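Local structure of enoyl-CoA hydratase/isomerase family protein (Ruegeria pomeroyi, 3L3S) at residues A33-L38 against S94-D99; L122-D127 against A152-R157. The protein probably acts as a hydro-lyase of the crotonase superfamily, perhaps hydrating the double bond of an enoyl-CoA. One frame throughout, in Å; residues are numbered along the deposited sequence.

The two contacts follow one another along the chain, and their centres lie 14 Å apart. They meet where helix 84-101 passes helix 118-124: in interaction 1, M97 sends its SE to within 3.8 Å of L122 CA in interaction 2, and M97 O lies 4.0 Å from A125 CB. A thinner touch joins L38 CD1 to L122 CD1 at 4.3 Å. The contacts thus link helices 32-45, 84-101, 118-124 and 150-155 in succession. Y232 of the second subunit packs on M97 and on A154, so one residue of a neighbouring subunit reaches both contacts. In relatives, the start of helix 118-124 contributes to the oxyanion hole, which probably places interaction 2 nearer the active site.

Interaction 1 (A33-L38 against S94-D99); sequences AMIAAL and SALMLD
L38, whose N donates to M34 O at 2.9 Å within its own helix, receives the tip of L96 from helix 84-101. No hydrogen bond crosses the contact, which is wholly apolar. L96 does most of the work by dividing its two methyls between two neighbours on helix 32-45. Its CD1 sits against the root of L38, 4.0 Å from CB and 3.9 Å from the carbonyl C of L38, so this branch rests on the base of the side chain and the backbone and not on the isobutyl end. Its CD2 turns to I35 and meets CG2 at 4.0 Å. The fork reaches across because CG of L96 extends opposite its own backbone N (chi1 160°), carrying both methyls out toward the neighbouring helix. I35 answers with its branch methyl, CG2, and the I35 and L96 side chains cross obliquely; I35 also packs on L89 and C93 of helix 84-101 and on H67 of a loop. The closest pair of CA atoms, I35 and L96, is 7.1 Å apart, and 146 Å² is buried. All three touching residues are buried. One turn beyond I35, H39 also packs on L96 and gives D99 OD2 a hydrogen bond partner, a polar link beside the apolar contact. Both helices run in roughly the same direction, and each leads into the next parallel strand of the main sheet, 53-58 and 107-111 respectively: side-by-side packing of successive beta-alpha-beta crossover helices against the main sheet of the crotonase fold.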
loop_
_atom_site.group_PDB
_atom_site.type_symbol
_atom_site.label_atom_id
_atom_site.label_comp_id
_atom_site.label_asym_id
_atom_site.label_seq_id
_atom_site.Cartn_x
_atom_site.Cartn_y
_atom_site.Cartn_z
ATOM N N ALA B 33 9.717 13.969 29.522
ATOM C CA ALA B 33 8.849 15.062 29.959
ATOM C C ALA B 33 8.061 15.680 28.800
ATOM O O ALA B 33 7.002 16.263 29.017
ATOM C CB ALA B 33 9.675 16.134 30.678
HETATM N N MSE B 34 8.594 15.550 27.582
HETATM C CA MSE B 34 7.951 16.075 26.374
HETATM C C MSE B 34 6.854 15.112 25.923
HETATM O O MSE B 34 5.769 15.544 25.526
HETATM C CB MSE B 34 8.982 16.307 25.252
HETATM C CG MSE B 34 8.414 16.779 23.903
HETATM SE SE MSE B 34 7.595 18.549 23.900
HETATM C CE MSE B 34 9.114 19.547 23.214
ATOM N N ILE B 35 7.139 13.815 26.018
ATOM C CA ILE B 35 6.191 12.759 25.665
ATOM C C ILE B 35 4.986 12.837 26.612
ATOM O O ILE B 35 3.850 12.755 26.162
ATOM C CB ILE B 35 6.871 11.365 25.721
ATOM C CG1 ILE B 35 7.864 11.234 24.560
ATOM C CG2 ILE B 35 5.835 10.223 25.675
ATOM C CD1 ILE B 35 8.906 10.156 24.750
ATOM N N ALA B 36 5.253 13.073 27.898
ATOM C CA ALA B 36 4.206 13.191 28.922
ATOM C C ALA B 36 3.352 14.431 28.676
ATOM O O ALA B 36 2.130 14.352 28.736
ATOM C CB ALA B 36 4.820 13.236 30.325
ATOM N N ALA B 37 4.006 15.541 28.309
ATOM C CA ALA B 37 3.330 16.810 28.013
ATOM C C ALA B 37 2.453 16.677 26.771
ATOM O O ALA B 37 1.327 17.177 26.748
ATOM C CB ALA B 37 4.339 17.927 27.815
ATOM N N LEU B 38 2.957 15.958 25.766
ATOM C CA LEU B 38 2.221 15.735 24.523
ATOM C C LEU B 38 1.048 14.804 24.730
ATOM O O LEU B 38 0.009 14.982 24.101
ATOM C CB LEU B 38 3.127 15.182 23.429
ATOM C CG LEU B 38 3.939 16.157 22.574
ATOM C CD1 LEU B 38 4.956 15.362 21.766
ATOM C CD2 LEU B 38 3.021 16.967 21.648
ATOM N N SER B 94 5.422 4.811 22.787
ATOM C CA SER B 94 4.540 3.942 22.009
ATOM C C SER B 94 3.083 4.169 22.379
ATOM O O SER B 94 2.214 4.162 21.504
ATOM C CB SER B 94 4.896 2.472 22.215
ATOM O OG SER B 94 6.120 2.151 21.580
ATOM N N ALA B 95 2.835 4.439 23.662
ATOM C CA ALA B 95 1.475 4.696 24.157
ATOM C C ALA B 95 0.913 6.006 23.602
ATOM O O ALA B 95 -0.287 6.107 23.346
ATOM C CB ALA B 95 1.446 4.702 25.687
ATOM N N LEU B 96 1.798 6.985 23.392
ATOM C CA LEU B 96 1.433 8.293 22.838
ATOM C C LEU B 96 1.111 8.148 21.354
ATOM O O LEU B 96 0.022 8.535 20.902
ATOM C CB LEU B 96 2.576 9.300 23.029
ATOM C CG LEU B 96 2.652 10.570 22.164
ATOM C CD1 LEU B 96 1.599 11.585 22.565
ATOM C CD2 LEU B 96 4.041 11.167 22.263
HETATM N N MSE B 97 2.028 7.504 20.636
HETATM C CA MSE B 97 1.910 7.296 19.197
HETATM C C MSE B 97 0.707 6.461 18.790
HETATM O O MSE B 97 0.118 6.702 17.738
HETATM C CB MSE B 97 3.194 6.688 18.645
HETATM C CG MSE B 97 4.435 7.508 18.914
HETATM SE SE MSE B 97 4.386 9.231 18.078
HETATM C CE MSE B 97 6.038 9.981 18.808
ATOM N N LEU B 98 0.308 5.543 19.673
ATOM C CA LEU B 98 -0.849 4.671 19.464
ATOM C C LEU B 98 -2.107 5.528 19.570
ATOM O O LEU B 98 -2.875 5.631 18.609
ATOM C CB LEU B 98 -0.893 3.565 20.527
ATOM C CG LEU B 98 -0.933 2.084 20.124
ATOM C CD1 LEU B 98 -1.026 1.215 21.383
ATOM C CD2 LEU B 98 -2.095 1.794 19.175
ATOM N N ASP B 99 -2.238 6.207 20.714
ATOM C CA ASP B 99 -3.351 7.114 21.034
ATOM C C ASP B 99 -3.555 8.224 19.995
ATOM O O ASP B 99 -4.683 8.637 19.748
ATOM C CB ASP B 99 -3.093 7.791 22.388
ATOM C CG ASP B 99 -3.656 7.023 23.566
ATOM O OD1 ASP B 99 -4.029 5.830 23.438
ATOM O OD2 ASP B 99 -3.720 7.639 24.648
#

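Interaction 2 (L122-D127 against A152-R157); sequences LMAACD and AVAVSR
A124 CB stands almost squarely over one face of the flat peptide group joining A154 to V155, 3.8 Å from A154 O and 3.9 Å from V155 N. The second flat group, the R157 guanidinium, is held at its edge: NH1 donates to S156 OG at 3.3 Å, with an N-H...O angle of 159° and the oxygen in the guanidinium plane, while NH2 bonds to H223 O of the second subunit.

Around the covered peptide the fit is close because small side chains meet. The A124 methyl also touches A154 CB at 4.0 Å and V155 CG2 at 4.1 Å. V155 presents that methyl because CG2 lies opposite its carbonyl carbon, while CG1 extends opposite its backbone N (chi1 -180°). The A124 and V155 CA atoms are 5.5 Å apart, a closeness that alanines permit. In the crotonase fold this joins helix 118-124, which follows strand 114-116 of the small parallel sheet and whose start in relatives helps form the oxyanion hole, to helix 150-155.

Beside the methyls, a water bridges the two backbones. It donates to both carbonyls, its O lying 2.6 Å from A124 O and 2.7 Å from A154 O, and the two directions open at about 107° on the water, close to tetrahedral. A154 O thus has two donors, as R157 N also bonds to it. R162 of the third subunit also grips the 122-127 segment, donating through NH2 to M123 O and through NH1 to C126 O.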
loop_
_atom_site.group_PDB
_atom_site.type_symbol
_atom_site.label_atom_id
_atom_site.label_comp_id
_atom_site.label_asym_id
_atom_site.label_seq_id
_atom_site.Cartn_x
_atom_site.Cartn_y
_atom_site.Cartn_z
ATOM N N LEU B 122 6.222 10.785 14.883
ATOM C CA LEU B 122 5.207 11.734 15.364
ATOM C C LEU B 122 4.401 12.268 14.199
ATOM O O LEU B 122 3.168 12.354 14.257
ATOM C CB LEU B 122 5.876 12.914 16.087
ATOM C CG LEU B 122 4.993 13.986 16.756
ATOM C CD1 LEU B 122 4.316 13.418 18.000
ATOM C CD2 LEU B 122 5.837 15.208 17.121
HETATM N N MSE B 123 5.131 12.587 13.133
HETATM C CA MSE B 123 4.572 13.101 11.898
HETATM C C MSE B 123 3.783 11.975 11.206
HETATM O O MSE B 123 2.639 12.173 10.811
HETATM C CB MSE B 123 5.707 13.589 10.996
HETATM C CG MSE B 123 5.257 14.447 9.852
HETATM SE SE MSE B 123 6.302 14.140 8.242
HETATM C CE MSE B 123 5.660 12.327 7.982
ATOM N N ALA B 124 4.389 10.790 11.131
ATOM C CA ALA B 124 3.770 9.620 10.517
ATOM C C ALA B 124 2.515 9.151 11.249
ATOM O O ALA B 124 1.614 8.614 10.618
ATOM C CB ALA B 124 4.765 8.493 10.397
ATOM N N ALA B 125 2.443 9.417 12.558
ATOM C CA ALA B 125 1.292 9.047 13.394
ATOM C C ALA B 125 0.106 9.996 13.202
ATOM O O ALA B 125 -1.021 9.671 13.571
ATOM C CB ALA B 125 1.691 8.979 14.866
ATOM N N CYS B 126 0.362 11.167 12.623
ATOM C CA CYS B 126 -0.705 12.130 12.347
ATOM C C CYS B 126 -1.489 11.676 11.108
ATOM O O CYS B 126 -0.943 10.961 10.266
ATOM C CB CYS B 126 -0.148 13.539 12.131
ATOM S SG CYS B 126 0.577 14.321 13.608
ATOM N N ASP B 127 -2.769 12.048 11.022
ATOM C CA ASP B 127 -3.623 11.684 9.885
ATOM C C ASP B 127 -3.120 12.355 8.610
ATOM O O ASP B 127 -3.003 11.711 7.555
ATOM C CB ASP B 127 -5.075 12.095 10.136
ATOM C CG ASP B 127 -5.713 11.346 11.293
ATOM O OD1 ASP B 127 -5.569 10.110 11.369
ATOM O OD2 ASP B 127 -6.372 12.002 12.125
ATOM N N ALA B 152 9.756 3.022 12.698
ATOM C CA ALA B 152 9.408 2.334 11.451
ATOM C C ALA B 152 8.006 1.707 11.473
ATOM O O ALA B 152 7.464 1.368 10.420
ATOM C CB ALA B 152 10.455 1.294 11.072
ATOM N N VAL B 153 7.417 1.603 12.671
ATOM C CA VAL B 153 6.064 1.072 12.849
ATOM C C VAL B 153 5.047 2.047 12.242
ATOM O O VAL B 153 4.270 1.659 11.369
ATOM C CB VAL B 153 5.746 0.789 14.345
ATOM C CG1 VAL B 153 4.290 0.379 14.544
ATOM C CG2 VAL B 153 6.640 -0.305 14.864
ATOM N N ALA B 154 5.107 3.307 12.663
ATOM C CA ALA B 154 4.204 4.332 12.153
ATOM C C ALA B 154 4.516 4.694 10.700
ATOM O O ALA B 154 3.589 4.902 9.914
ATOM C CB ALA B 154 4.241 5.575 13.034
ATOM N N VAL B 155 5.808 4.708 10.343
ATOM C CA VAL B 155 6.260 5.016 8.975
ATOM C C VAL B 155 5.817 3.928 7.973
ATOM O O VAL B 155 5.354 4.254 6.878
ATOM C CB VAL B 155 7.815 5.246 8.899
ATOM C CG1 VAL B 155 8.255 5.572 7.479
ATOM C CG2 VAL B 155 8.228 6.396 9.796
ATOM N N SER B 156 5.901 2.657 8.384
ATOM C CA SER B 156 5.496 1.519 7.548
ATOM C C SER B 156 4.012 1.501 7.203
ATOM O O SER B 156 3.589 0.766 6.316
ATOM C CB SER B 156 5.869 0.199 8.203
ATOM O OG SER B 156 5.198 0.056 9.447
ATOM N N ARG B 157 3.229 2.306 7.922
ATOM C CA ARG B 157 1.804 2.393 7.670
ATOM C C ARG B 157 1.451 3.462 6.650
ATOM O O ARG B 157 0.358 3.427 6.083
ATOM C CB ARG B 157 1.025 2.593 8.974
ATOM C CG ARG B 157 0.440 1.290 9.561
ATOM C CD ARG B 157 1.520 0.277 9.913
ATOM N NE ARG B 157 0.997 -0.888 10.619
ATOM C CZ ARG B 157 1.738 -1.896 11.087
ATOM N NH1 ARG B 157 3.061 -1.909 10.932
ATOM N NH2 ARG B 157 1.147 -2.897 11.724
HETATM O O HOH W 1 1.169 6.082 10.421
#